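Single-stranded DNA-binding protein (Enterobacter phage Enc34, PDB 5ODK) binds single-stranded DNA through an OB-fold domain and probably serves the replication of the phage genome. Local coordinates at residues 127-130 and 134-137; 12-17 and 25-30; 4-9 and 16-21; 55-60 and 92-97; 152-157 and 161-166. All blocks are in the same frame, centred on the assembly; numbering follows the deposited sequence.

How the contacts relate
From the N terminus, contact 3 (4-9 with 16-21) closes first, joining the first strand of the chain to strand 15-18. Contact 2 (12-17 with 25-30) interleaves with contact 3, since segments 12-17 and 16-21 share Val16 and Leu17, and it passes the sheet on to strand 23-26 and the corner at Asn27. Contact 4 spans helix 61-76 and ties the end of strand 49-56 to 92-97; it touches contact 2, where His60 bonds to Ser26 and Thr59 to Asn14. Contact 1 then folds the loop 127-130 onto helix 132-138, and contact 5 closes the last hairpin. Apart from the crossing of contacts 3 and 2, the contacts follow one another in series; contacts 2 to 5 all reach one curled sheet.

Contact 1: residues 127-130 and 134-137; sequences EELE and EIAE
Leu129 lays its side chain against the start of the following helix, meeting Ile135 near its root and Glu134 at its end. Its CB sits 3.7 Å from CG1 of Ile135. Beyond it CG lies anti to the carbonyl carbon (chi1 -60°), a turn that carries the branch on toward the helix. There the methyl CD2 comes within 4.1 Å of OE1 of Glu134, a loose van der Waals contact between the methyl and a carboxylate oxygen whose chain crosses the leucine obliquely. Ile135 answers from its own side: CG1 takes the leucine CB, while CD1 runs further along the loop backbone to 3.9 Å from Glu130 O.

The segment 127-130 is the connection between strand 120-122 and helix 132-138, so the contact folds the loop back on the helix it leads into. Isoleucine suits a buried place here, since it also packs on Val121 of strand 120-122 and on Leu35. Glutamate suits the solvent side: a water accepts from Glu130 N at 2.8 Å and donates to Glu134 OE1 at 2.6 Å, bridging loop and helix where the two chains do not bond directly. Arg118 forms salt bridges with Glu128 and with Glu130; the latter, whose CB points away from the helix, gives it OE1.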
# COMPACT_ATOMS: atom_id res chain seq x y z
N GLU A 127 2.55 16.75 -8.42
CA GLU A 127 1.29 17.44 -8.80
C GLU A 127 0.15 16.44 -8.84
O GLU A 127 0.29 15.36 -9.43
CB GLU A 127 1.41 18.09 -10.19
CG GLU A 127 2.55 19.09 -10.27
CD GLU A 127 2.90 19.51 -11.69
OE1 GLU A 127 2.77 18.70 -12.59
OE2 GLU A 127 3.38 20.62 -11.85
N GLU A 128 -0.98 16.83 -8.25
CA GLU A 128 -2.18 16.00 -8.31
C GLU A 128 -2.69 15.89 -9.75
O GLU A 128 -2.86 16.87 -10.43
CB GLU A 128 -3.28 16.54 -7.41
CG GLU A 128 -4.62 15.80 -7.53
CD GLU A 128 -4.60 14.37 -6.96
OE1 GLU A 128 -4.18 14.19 -5.80
OE2 GLU A 128 -5.01 13.36 -7.61
N LEU A 129 -2.94 14.66 -10.15
CA LEU A 129 -3.57 14.36 -11.40
C LEU A 129 -5.06 14.23 -11.22
O LEU A 129 -5.56 13.87 -10.16
CB LEU A 129 -2.99 13.11 -12.02
CG LEU A 129 -1.50 13.19 -12.32
CD1 LEU A 129 -1.01 11.85 -12.85
CD2 LEU A 129 -1.19 14.30 -13.30
N GLU A 130 -5.79 14.52 -12.30
CA GLU A 130 -7.25 14.44 -12.26
C GLU A 130 -7.82 13.56 -13.36
O GLU A 130 -8.78 12.85 -13.14
CB GLU A 130 -7.85 15.83 -12.42
CG GLU A 130 -7.46 16.81 -11.36
CD GLU A 130 -7.95 16.45 -9.96
OE1 GLU A 130 -8.83 15.56 -9.81
OE2 GLU A 130 -7.45 17.07 -9.00
N GLU A 134 -4.96 10.15 -17.88
CA GLU A 134 -3.61 10.59 -17.48
C GLU A 134 -3.11 9.78 -16.29
O GLU A 134 -1.95 9.39 -16.24
CB GLU A 134 -3.53 12.08 -17.19
CG GLU A 134 -3.73 13.02 -18.37
CD GLU A 134 -3.78 14.48 -17.94
OE1 GLU A 134 -3.27 14.77 -16.80
OE2 GLU A 134 -4.27 15.34 -18.76
N ILE A 135 -3.99 9.54 -15.33
CA ILE A 135 -3.63 8.72 -14.15
C ILE A 135 -3.18 7.34 -14.59
O ILE A 135 -2.16 6.83 -14.12
CB ILE A 135 -4.81 8.69 -13.18
CG1 ILE A 135 -4.94 10.05 -12.48
CG2 ILE A 135 -4.70 7.57 -12.17
CD1 ILE A 135 -6.20 10.24 -11.70
N ALA A 136 -3.94 6.73 -15.49
CA ALA A 136 -3.59 5.39 -15.94
C ALA A 136 -2.26 5.36 -16.70
O ALA A 136 -1.51 4.41 -16.60
CB ALA A 136 -4.71 4.77 -16.77
N GLU A 137 -2.01 6.39 -17.52
CA GLU A 137 -0.75 6.47 -18.25
C GLU A 137 0.45 6.73 -17.33
O GLU A 137 1.55 6.19 -17.57
CB GLU A 137 -0.77 7.66 -19.23
CG GLU A 137 -1.53 7.47 -20.49
CD GLU A 137 -1.31 8.59 -21.49
OE1 GLU A 137 -0.81 9.69 -21.13
OE2 GLU A 137 -1.67 8.35 -22.64
O HOH W 1 -4.84 15.42 -14.82

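Contact 2: residues 12-17 and 25-30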
# COMPACT_ATOMS: atom_id res chain seq x y z
N VAL A 12 12.06 6.30 8.94
CA VAL A 12 13.09 5.26 8.77
C VAL A 12 13.48 5.18 7.29
O VAL A 12 12.83 5.83 6.47
CB VAL A 12 12.62 3.88 9.26
CG1 VAL A 12 12.29 3.94 10.73
CG2 VAL A 12 11.41 3.38 8.46
N LYS A 13 14.47 4.36 6.93
CA LYS A 13 14.81 4.18 5.52
C LYS A 13 13.53 3.78 4.78
O LYS A 13 12.83 2.84 5.14
CB LYS A 13 15.89 3.11 5.32
CG LYS A 13 16.24 2.88 3.86
CD LYS A 13 17.41 1.93 3.68
CE LYS A 13 17.78 1.85 2.21
NZ LYS A 13 19.14 1.29 2.04
N ASN A 14 13.21 4.53 3.73
CA ASN A 14 12.10 4.16 2.86
C ASN A 14 10.73 4.09 3.54
O ASN A 14 9.85 3.42 3.03
CB ASN A 14 12.38 2.87 2.09
CG ASN A 14 13.42 3.05 1.01
OD1 ASN A 14 13.48 4.11 0.36
ND2 ASN A 14 14.23 2.03 0.79
N GLY A 15 10.51 4.84 4.61
CA GLY A 15 9.22 4.85 5.23
C GLY A 15 9.00 5.87 6.29
O GLY A 15 9.94 6.40 6.87
N VAL A 16 7.73 6.12 6.59
CA VAL A 16 7.34 7.04 7.67
C VAL A 16 6.11 6.50 8.37
O VAL A 16 5.16 6.04 7.73
CB VAL A 16 7.02 8.46 7.16
CG1 VAL A 16 6.78 9.40 8.34
CG2 VAL A 16 8.09 9.01 6.24
N LEU A 17 6.14 6.53 9.70
CA LEU A 17 4.95 6.32 10.52
C LEU A 17 4.49 7.68 10.98
O LEU A 17 5.30 8.49 11.45
CB LEU A 17 5.26 5.44 11.73
CG LEU A 17 4.12 5.27 12.70
CD1 LEU A 17 2.97 4.45 12.10
CD2 LEU A 17 4.62 4.60 13.94
N VAL A 25 5.08 4.03 2.64
CA VAL A 25 6.05 3.10 2.10
C VAL A 25 6.64 3.74 0.87
O VAL A 25 5.91 4.10 -0.07
CB VAL A 25 5.51 1.70 1.83
CG1 VAL A 25 5.15 1.03 3.15
CG2 VAL A 25 4.40 1.65 0.82
N SER A 26 7.94 3.96 0.88
CA SER A 26 8.61 4.73 -0.16
C SER A 26 9.40 3.84 -1.07
O SER A 26 10.03 2.87 -0.61
CB SER A 26 9.49 5.81 0.43
OG SER A 26 8.75 6.65 1.30
N ASN A 27 9.42 4.17 -2.37
CA ASN A 27 10.27 3.48 -3.33
C ASN A 27 9.96 1.99 -3.41
O ASN A 27 10.78 1.12 -3.10
CB ASN A 27 11.72 3.79 -3.01
CG ASN A 27 11.98 5.28 -2.94
OD1 ASN A 27 11.64 6.01 -3.90
ND2 ASN A 27 12.50 5.75 -1.80
N VAL A 28 8.74 1.74 -3.85
CA VAL A 28 8.20 0.38 -4.03
C VAL A 28 7.71 0.27 -5.47
O VAL A 28 7.39 1.29 -6.10
CB VAL A 28 7.11 0.05 -3.02
CG1 VAL A 28 7.68 0.10 -1.62
CG2 VAL A 28 5.91 0.98 -3.17
N ARG A 29 7.66 -0.95 -6.00
CA ARG A 29 7.22 -1.11 -7.38
C ARG A 29 5.74 -1.42 -7.39
O ARG A 29 5.26 -2.24 -6.64
CB ARG A 29 8.04 -2.20 -8.08
CG ARG A 29 8.08 -2.13 -9.59
CD ARG A 29 9.15 -3.05 -10.15
NE ARG A 29 9.17 -2.94 -11.59
CZ ARG A 29 9.82 -3.75 -12.38
NH1 ARG A 29 10.55 -4.75 -11.89
NH2 ARG A 29 9.74 -3.57 -13.68
N CYS A 30 4.99 -0.77 -8.26
CA CYS A 30 3.59 -1.05 -8.25
C CYS A 30 3.17 -2.09 -9.28
O CYS A 30 3.84 -2.34 -10.28
CB CYS A 30 2.73 0.18 -8.40
SG CYS A 30 2.51 0.73 -10.05
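Asn14 meets Ser26 through its backbone and Asn27 through its side chain, at the turn end of the beta hairpin of strands 15-18 and 23-26, in an OB fold. The tight part is the backbone pairing. Gly15 and Val25 form an antiparallel non-hydrogen-bonded pair with CA atoms 4.8 Å apart, and next to it Ser26 N donates to Asn14 O at 2.9 Å, reaching the oxygen from above the carbonyl plane. Ser26 packs closely on the same peptide, its CB 3.5 Å from Asn14 O, and a residue this small suits the buried position. A type II turn from Val12 to Gly15, held by backbone bonds between these two residues, precedes the strand; Asn14 takes the positive phi (60°) that its third place requires, which asparagine tolerates better than most residues.

The outer side, with the partly exposed Asn14 and Asn27, relies on amide hydrogen bonds, while Lys13 in the turn is exposed to solvent. Lys13 is seen as part of a magnesium-binding site of this protein, though no magnesium is bound to this chain. Asparagine serves well at both positions because each amide can donate and accept at once: Asn14 ND2 goes to Thr59 O, and Asn27 OD1 takes Arg172 NE. Asn27 also marks the corner between strands 23-26 and 28-34, and with Val28 faces Val145 in a G1 beta bulge. Asn14 CG lies beside the backbone N (chi1 -71°), which brings OD1 to Asn27. The two amide planes stand 74° apart, and Asn27 ND2, with its partner lying in its own amide plane, gives Asn14 OD1 a nearly straight bond of 2.9 Å.

Contact 3: residues 4-9 and 16-21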
# COMPACT_ATOMS: atom_id res chain seq x y z
N GLU A 4 0.15 17.31 3.26
CA GLU A 4 0.32 18.55 4.01
C GLU A 4 -0.29 18.43 5.41
O GLU A 4 0.09 19.16 6.29
CB GLU A 4 -0.26 19.76 3.23
CG GLU A 4 -1.76 19.96 3.35
CD GLU A 4 -2.29 21.09 2.48
OE1 GLU A 4 -1.68 22.17 2.50
OE2 GLU A 4 -3.33 20.90 1.81
N LYS A 5 -1.19 17.45 5.60
CA LYS A 5 -1.93 17.28 6.86
C LYS A 5 -1.28 16.30 7.82
O LYS A 5 -1.50 16.36 9.04
CB LYS A 5 -3.35 16.82 6.55
CG LYS A 5 -4.10 17.83 5.68
CD LYS A 5 -5.50 17.38 5.33
CE LYS A 5 -6.21 18.47 4.53
NZ LYS A 5 -7.67 18.31 4.64
N LEU A 6 -0.49 15.39 7.30
CA LEU A 6 0.08 14.32 8.13
C LEU A 6 1.19 14.82 9.03
O LEU A 6 1.99 15.66 8.65
CB LEU A 6 0.66 13.25 7.24
CG LEU A 6 -0.33 12.48 6.40
CD1 LEU A 6 0.44 11.61 5.42
CD2 LEU A 6 -1.24 11.65 7.29
N VAL A 7 1.27 14.23 10.20
CA VAL A 7 2.21 14.65 11.23
C VAL A 7 3.14 13.46 11.50
O VAL A 7 2.69 12.45 12.03
CB VAL A 7 1.51 15.04 12.54
CG1 VAL A 7 2.52 15.46 13.61
CG2 VAL A 7 0.50 16.15 12.31
N PRO A 8 4.41 13.55 11.10
CA PRO A 8 5.31 12.40 11.31
C PRO A 8 5.50 12.01 12.76
O PRO A 8 5.65 12.90 13.62
CB PRO A 8 6.63 12.84 10.66
CG PRO A 8 6.25 13.92 9.71
CD PRO A 8 5.07 14.61 10.32
N ALA A 9 5.54 10.70 13.02
CA ALA A 9 5.93 10.17 14.31
C ALA A 9 7.37 9.59 14.26
O ALA A 9 8.17 9.83 15.16
CB ALA A 9 4.94 9.13 14.78
N VAL A 16 7.73 6.12 6.59
CA VAL A 16 7.34 7.04 7.67
C VAL A 16 6.11 6.50 8.37
O VAL A 16 5.16 6.04 7.73
CB VAL A 16 7.02 8.46 7.16
CG1 VAL A 16 6.78 9.40 8.34
CG2 VAL A 16 8.09 9.01 6.24
N LEU A 17 6.14 6.53 9.70
CA LEU A 17 4.95 6.32 10.52
C LEU A 17 4.49 7.68 10.98
O LEU A 17 5.30 8.49 11.45
CB LEU A 17 5.26 5.44 11.73
CG LEU A 17 4.12 5.27 12.70
CD1 LEU A 17 2.97 4.45 12.10
CD2 LEU A 17 4.62 4.60 13.94
N TYR A 18 3.20 7.94 10.83
CA TYR A 18 2.58 9.20 11.23
C TYR A 18 1.85 9.02 12.57
O TYR A 18 1.43 7.91 12.94
CB TYR A 18 1.65 9.73 10.10
CG TYR A 18 2.43 10.00 8.86
CD1 TYR A 18 3.08 11.21 8.69
CD2 TYR A 18 2.58 9.03 7.87
CE1 TYR A 18 3.82 11.48 7.56
CE2 TYR A 18 3.36 9.27 6.75
CZ TYR A 18 3.97 10.52 6.59
OH TYR A 18 4.75 10.76 5.48
N LYS A 19 1.64 10.14 13.26
CA LYS A 19 0.98 10.11 14.55
C LYS A 19 -0.42 9.55 14.50
O LYS A 19 -0.90 8.98 15.47
CB LYS A 19 0.96 11.49 15.18
CG LYS A 19 2.35 11.92 15.64
CD LYS A 19 2.30 13.13 16.53
CE LYS A 19 3.70 13.65 16.78
NZ LYS A 19 3.73 14.73 17.80
N SER A 20 -1.10 9.74 13.36
CA SER A 20 -2.43 9.28 13.09
C SER A 20 -2.50 7.80 12.65
O SER A 20 -3.58 7.28 12.36
CB SER A 20 -2.98 10.17 11.98
OG SER A 20 -2.07 10.18 10.89
N GLY A 21 -1.36 7.12 12.59
CA GLY A 21 -1.30 5.71 12.20
C GLY A 21 -1.09 5.45 10.73
O GLY A 21 -0.90 4.32 10.32
O HOH W 2 -0.91 12.65 11.19
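Leu17 O accepts from Ala9 N at 2.7 Å, in the carbonyl plane and on a lone pair, the shortest polar bond across this contact. Its companion runs the other way: Lys19 N donates to Val7 O at 2.8 Å, nearly along the C=O axis. Between the two, Pro8 and Tyr18 form an antiparallel non-hydrogen-bonded pair. Proline suits this place because such a position asks for no N-H across the strands.

The tyrosine ring is clasped between aliphatic groups. Leu6 CD1 stands over the centre of one face, 3.8 Å from the centroid and 9° off the normal, a CH-pi contact; Val16 CG1 covers the opposite face, offset toward the rim. Leu6 also sets its CB 3.5 Å from Tyr18 CD1. With Tyr18 CG anti to the carbonyl carbon (chi1 -62°), the ring is set between Leu6 and the valine methyl.

These pairings belong to the beta hairpin of strands 8-12 and 15-18, at the edge of the sheet, and they bring the N-terminal segment onto it just after helix 2-5. On the exposed side CD and CE of the extended Lys19 pass beside Val7 CG1, which is 3.7 Å from Lys19 CD, so the aliphatic part of a charged residue packs against one side of the exposed valine. A type I turn from Tyr18 to Gly21 follows, where glycine tolerates a positive phi. Ser20 OG in this turn has His22 as its main partner, and a water joins it to Val7 N, 2.9 Å from that nitrogen.

Contact 4: residues 55-60 and 92-97; sequences MPKDTH and IKDGDV
Lys57 leaves the backbone with CG anti to the carbonyl carbon (chi1 -66°) and then runs fully extended, which carries NZ across to the carboxylates of Asp94 and Asp96. Asp94 turns its CG anti to its own backbone N (chi1 -176°) and meets the lysine chain at about a right angle, whereas Asp96 comes from the opposite direction. NZ donates to Asp94 OD1 at 2.8 Å and to Asp96 OD2 at 2.7 Å, two salt bridges on one ammonium group. It meets OD1 of Asp94 from above the carboxylate plane, and OD2 of Asp96 on the anti side.

Asp94 OD1 is gripped a second time, from the other face of its plane, by the backbone N of Asp96 at 2.9 Å. This is an Asx turn, and it restrains the rotation of the acid that receives the lysine. Further along, Met55 CE and Ile92 CD1 approach loosely, 4.4 Å apart, flexible and branched apolar chains that also pack on helix 61-76.

The contact thus ties the end of strand 49-56 to strand 92-94, both neighbours of strand 108-115 in the sheet. Trp109 of that strand is in cation-pi contact with Lys57, and Gly107, just before it, donates its N to Asp96 OD1. With two acids and an aromatic ring about it, the lysine would be expected to stay protonated, and the acids ionised.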
# COMPACT_ATOMS: atom_id res chain seq x y z
N MET A 55 7.49 -4.40 -2.30
CA MET A 55 8.42 -3.68 -1.46
C MET A 55 9.69 -4.51 -1.27
O MET A 55 9.65 -5.55 -0.61
CB MET A 55 7.72 -3.36 -0.14
CG MET A 55 8.54 -2.56 0.80
SD MET A 55 7.55 -1.90 2.15
CE MET A 55 7.38 -3.33 3.18
N PRO A 56 10.84 -4.09 -1.85
CA PRO A 56 12.08 -4.90 -1.72
C PRO A 56 12.47 -5.14 -0.27
O PRO A 56 12.64 -4.20 0.52
CB PRO A 56 13.10 -4.08 -2.47
CG PRO A 56 12.31 -3.37 -3.53
CD PRO A 56 11.01 -3.01 -2.84
N LYS A 57 12.60 -6.41 0.08
CA LYS A 57 12.90 -6.76 1.47
C LYS A 57 14.21 -6.17 1.97
O LYS A 57 14.28 -5.72 3.12
CB LYS A 57 12.97 -8.28 1.63
CG LYS A 57 11.66 -9.01 1.41
CD LYS A 57 11.82 -10.50 1.61
CE LYS A 57 10.52 -11.27 1.56
NZ LYS A 57 10.79 -12.73 1.68
N ASP A 58 15.23 -6.16 1.12
CA ASP A 58 16.57 -5.78 1.54
C ASP A 58 16.70 -4.32 1.87
O ASP A 58 17.59 -3.97 2.60
CB ASP A 58 17.65 -6.25 0.55
CG ASP A 58 17.58 -5.61 -0.83
OD1 ASP A 58 16.59 -4.95 -1.20
OD2 ASP A 58 18.57 -5.81 -1.57
N THR A 59 15.80 -3.47 1.39
CA THR A 59 15.84 -2.02 1.66
C THR A 59 14.63 -1.49 2.43
O THR A 59 14.49 -0.27 2.63
CB THR A 59 15.95 -1.25 0.34
OG1 THR A 59 14.86 -1.67 -0.50
CG2 THR A 59 17.28 -1.54 -0.32
N HIS A 60 13.78 -2.39 2.91
CA HIS A 60 12.56 -1.99 3.61
C HIS A 60 12.33 -2.75 4.91
O HIS A 60 11.19 -2.80 5.37
CB HIS A 60 11.31 -2.09 2.73
CG HIS A 60 11.33 -1.16 1.55
ND1 HIS A 60 12.08 -1.40 0.42
CD2 HIS A 60 10.65 -0.02 1.32
CE1 HIS A 60 11.86 -0.43 -0.47
NE2 HIS A 60 11.00 0.43 0.06
N ILE A 92 -0.40 -7.71 3.86
CA ILE A 92 1.01 -7.84 3.49
C ILE A 92 1.34 -9.33 3.48
O ILE A 92 1.01 -10.04 4.42
CB ILE A 92 1.93 -7.03 4.40
CG1 ILE A 92 3.40 -7.13 3.95
CG2 ILE A 92 1.77 -7.39 5.88
CD1 ILE A 92 4.33 -6.10 4.58
N LYS A 93 1.99 -9.78 2.42
CA LYS A 93 2.33 -11.16 2.20
C LYS A 93 3.78 -11.29 1.75
O LYS A 93 4.42 -10.31 1.35
CB LYS A 93 1.36 -11.80 1.17
CG LYS A 93 -0.05 -11.95 1.73
CD LYS A 93 -1.12 -12.59 0.85
CE LYS A 93 -2.37 -12.88 1.68
NZ LYS A 93 -3.42 -13.47 0.84
N ASP A 94 4.32 -12.50 1.87
CA ASP A 94 5.72 -12.78 1.55
C ASP A 94 5.84 -13.21 0.08
O ASP A 94 5.38 -14.29 -0.30
CB ASP A 94 6.21 -13.87 2.50
CG ASP A 94 7.68 -14.18 2.34
OD1 ASP A 94 8.29 -13.85 1.31
OD2 ASP A 94 8.21 -14.83 3.25
N GLY A 95 6.46 -12.35 -0.73
CA GLY A 95 6.63 -12.66 -2.13
C GLY A 95 7.42 -13.91 -2.46
O GLY A 95 7.27 -14.49 -3.51
N ASP A 96 8.32 -14.30 -1.56
CA ASP A 96 9.11 -15.51 -1.75
C ASP A 96 8.39 -16.79 -1.36
O ASP A 96 8.86 -17.86 -1.71
CB ASP A 96 10.44 -15.39 -1.00
CG ASP A 96 11.31 -14.28 -1.54
OD1 ASP A 96 11.51 -14.27 -2.78
OD2 ASP A 96 11.80 -13.43 -0.77
N VAL A 97 7.22 -16.70 -0.72
CA VAL A 97 6.40 -17.90 -0.38
C VAL A 97 5.01 -17.98 -1.08
O VAL A 97 4.59 -19.05 -1.52
CB VAL A 97 6.24 -17.97 1.18
CG1 VAL A 97 5.36 -19.12 1.62
CG2 VAL A 97 7.60 -18.07 1.85

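Contact 5: residues 152-157 and 161-166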
# COMPACT_ATOMS: atom_id res chain seq x y z
N TRP A 152 -6.85 -1.19 8.56
CA TRP A 152 -8.17 -1.26 9.19
C TRP A 152 -8.55 -2.73 9.34
O TRP A 152 -8.05 -3.58 8.62
CB TRP A 152 -9.23 -0.47 8.42
CG TRP A 152 -9.53 -0.89 7.04
CD1 TRP A 152 -8.82 -0.56 5.91
CD2 TRP A 152 -10.65 -1.64 6.60
NE1 TRP A 152 -9.41 -1.08 4.80
CE2 TRP A 152 -10.57 -1.72 5.18
CE3 TRP A 152 -11.76 -2.20 7.25
CZ2 TRP A 152 -11.53 -2.37 4.41
CZ3 TRP A 152 -12.74 -2.84 6.47
CH2 TRP A 152 -12.61 -2.93 5.06
N SER A 153 -9.44 -2.98 10.29
CA SER A 153 -9.83 -4.33 10.62
C SER A 153 -11.23 -4.63 10.10
O SER A 153 -12.12 -3.78 10.11
CB SER A 153 -9.74 -4.56 12.13
OG SER A 153 -10.49 -3.59 12.82
N GLN A 154 -11.41 -5.87 9.67
CA GLN A 154 -12.68 -6.33 9.13
C GLN A 154 -13.07 -7.67 9.70
O GLN A 154 -12.25 -8.57 9.77
CB GLN A 154 -12.59 -6.35 7.61
CG GLN A 154 -13.92 -6.61 6.91
CD GLN A 154 -13.75 -6.52 5.42
OE1 GLN A 154 -12.80 -7.09 4.87
NE2 GLN A 154 -14.67 -5.82 4.75
N GLU A 155 -14.33 -7.79 10.07
CA GLU A 155 -14.88 -9.03 10.57
C GLU A 155 -16.30 -9.16 10.04
O GLU A 155 -17.18 -8.37 10.39
CB GLU A 155 -14.88 -8.98 12.09
CG GLU A 155 -15.46 -10.20 12.79
CD GLU A 155 -15.59 -10.04 14.29
OE1 GLU A 155 -15.61 -8.89 14.78
OE2 GLU A 155 -15.69 -11.07 14.98
N ASN A 156 -16.49 -10.12 9.14
CA ASN A 156 -17.80 -10.38 8.56
C ASN A 156 -17.89 -11.83 8.15
O ASN A 156 -16.99 -12.62 8.42
CB ASN A 156 -18.10 -9.38 7.42
CG ASN A 156 -17.14 -9.49 6.24
OD1 ASN A 156 -16.59 -10.55 5.96
ND2 ASN A 156 -16.91 -8.37 5.56
N LYS A 157 -18.98 -12.20 7.48
CA LYS A 157 -19.17 -13.59 7.12
C LYS A 157 -18.10 -14.14 6.16
O LYS A 157 -17.95 -15.34 6.03
CB LYS A 157 -20.57 -13.79 6.54
CG LYS A 157 -20.84 -13.14 5.20
CD LYS A 157 -22.31 -13.28 4.86
CE LYS A 157 -22.60 -12.80 3.46
NZ LYS A 157 -24.06 -12.75 3.20
N ARG A 161 -10.00 -10.06 8.76
CA ARG A 161 -8.88 -9.56 7.96
C ARG A 161 -8.31 -8.30 8.58
O ARG A 161 -9.03 -7.54 9.26
CB ARG A 161 -9.30 -9.23 6.51
CG ARG A 161 -9.78 -10.42 5.66
CD ARG A 161 -10.17 -9.98 4.24
NE ARG A 161 -10.32 -11.08 3.25
CZ ARG A 161 -11.43 -11.81 3.04
NH1 ARG A 161 -12.56 -11.60 3.72
NH2 ARG A 161 -11.41 -12.78 2.13
N ILE A 162 -7.03 -8.04 8.29
CA ILE A 162 -6.49 -6.69 8.44
C ILE A 162 -6.17 -6.23 7.01
O ILE A 162 -5.35 -6.81 6.32
CB ILE A 162 -5.23 -6.59 9.32
CG1 ILE A 162 -5.49 -7.20 10.73
CG2 ILE A 162 -4.77 -5.15 9.43
CD1 ILE A 162 -6.56 -6.50 11.54
N ASN A 163 -6.87 -5.18 6.61
CA ASN A 163 -6.79 -4.60 5.28
C ASN A 163 -6.00 -3.31 5.36
O ASN A 163 -5.71 -2.79 6.44
CB ASN A 163 -8.20 -4.31 4.78
CG ASN A 163 -9.03 -5.53 4.61
OD1 ASN A 163 -8.54 -6.57 4.19
ND2 ASN A 163 -10.30 -5.44 5.03
N ALA A 164 -5.69 -2.73 4.19
CA ALA A 164 -5.01 -1.44 4.12
C ALA A 164 -5.82 -0.47 3.22
O ALA A 164 -6.11 -0.80 2.06
CB ALA A 164 -3.61 -1.58 3.57
N ASN A 165 -6.16 0.67 3.77
CA ASN A 165 -6.70 1.78 2.98
C ASN A 165 -5.57 2.37 2.16
O ASN A 165 -4.47 2.60 2.64
CB ASN A 165 -7.28 2.88 3.88
CG ASN A 165 -8.66 2.56 4.38
OD1 ASN A 165 -9.48 2.09 3.61
ND2 ASN A 165 -8.90 2.81 5.68
N LEU A 166 -5.90 2.67 0.90
CA LEU A 166 -5.01 3.34 -0.04
C LEU A 166 -5.33 4.80 -0.06
O LEU A 166 -6.41 5.18 -0.52
CB LEU A 166 -5.18 2.74 -1.42
CG LEU A 166 -4.31 3.33 -2.52
CD1 LEU A 166 -2.85 3.17 -2.20
CD2 LEU A 166 -4.64 2.69 -3.85
O HOH W 3 -9.30 -0.99 1.95
O HOH W 4 -13.93 -10.10 5.57
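Asn163 lies over one face of the Trp152 indole: its CB stands 3.7 Å from the centroid of the five-membered ring in a CH-pi contact, and ND2 sits above the rim of the ring system. The same ND2 donates to Gln154 OE1 at 3.0 Å, from above the carbonyl plane, the two amides almost perpendicular; asparagine suits the place, offering carbon to the indole and an N-H to the glutamine. Asn165 sets its amide beside CD1 of Trp152, ND2 3.4 Å from that atom and its plane 15° from that of the ring.

Next comes the backbone that sets this row: in the hairpin of strands 144-156 and 159-173, Trp152 pairs with Asn163 and Gln154 with Arg161 as antiparallel hydrogen-bonded pairs, so all four side chains share a face. Trp152 CG takes the position between backbone N and carbonyl carbon (chi1 62°), turning the ring over strand 159-173. On the other face Ser153 CB meets Ile162 CD1 at 3.8 Å, and helix 61-76 covers both.

Further out, a water 2.9 Å from Trp152 NE1, in the plane of the ring, donates on to Ala164 O. Another joins Asn156 OD1 to Arg161 NH1. Ser153 OG is held by His78.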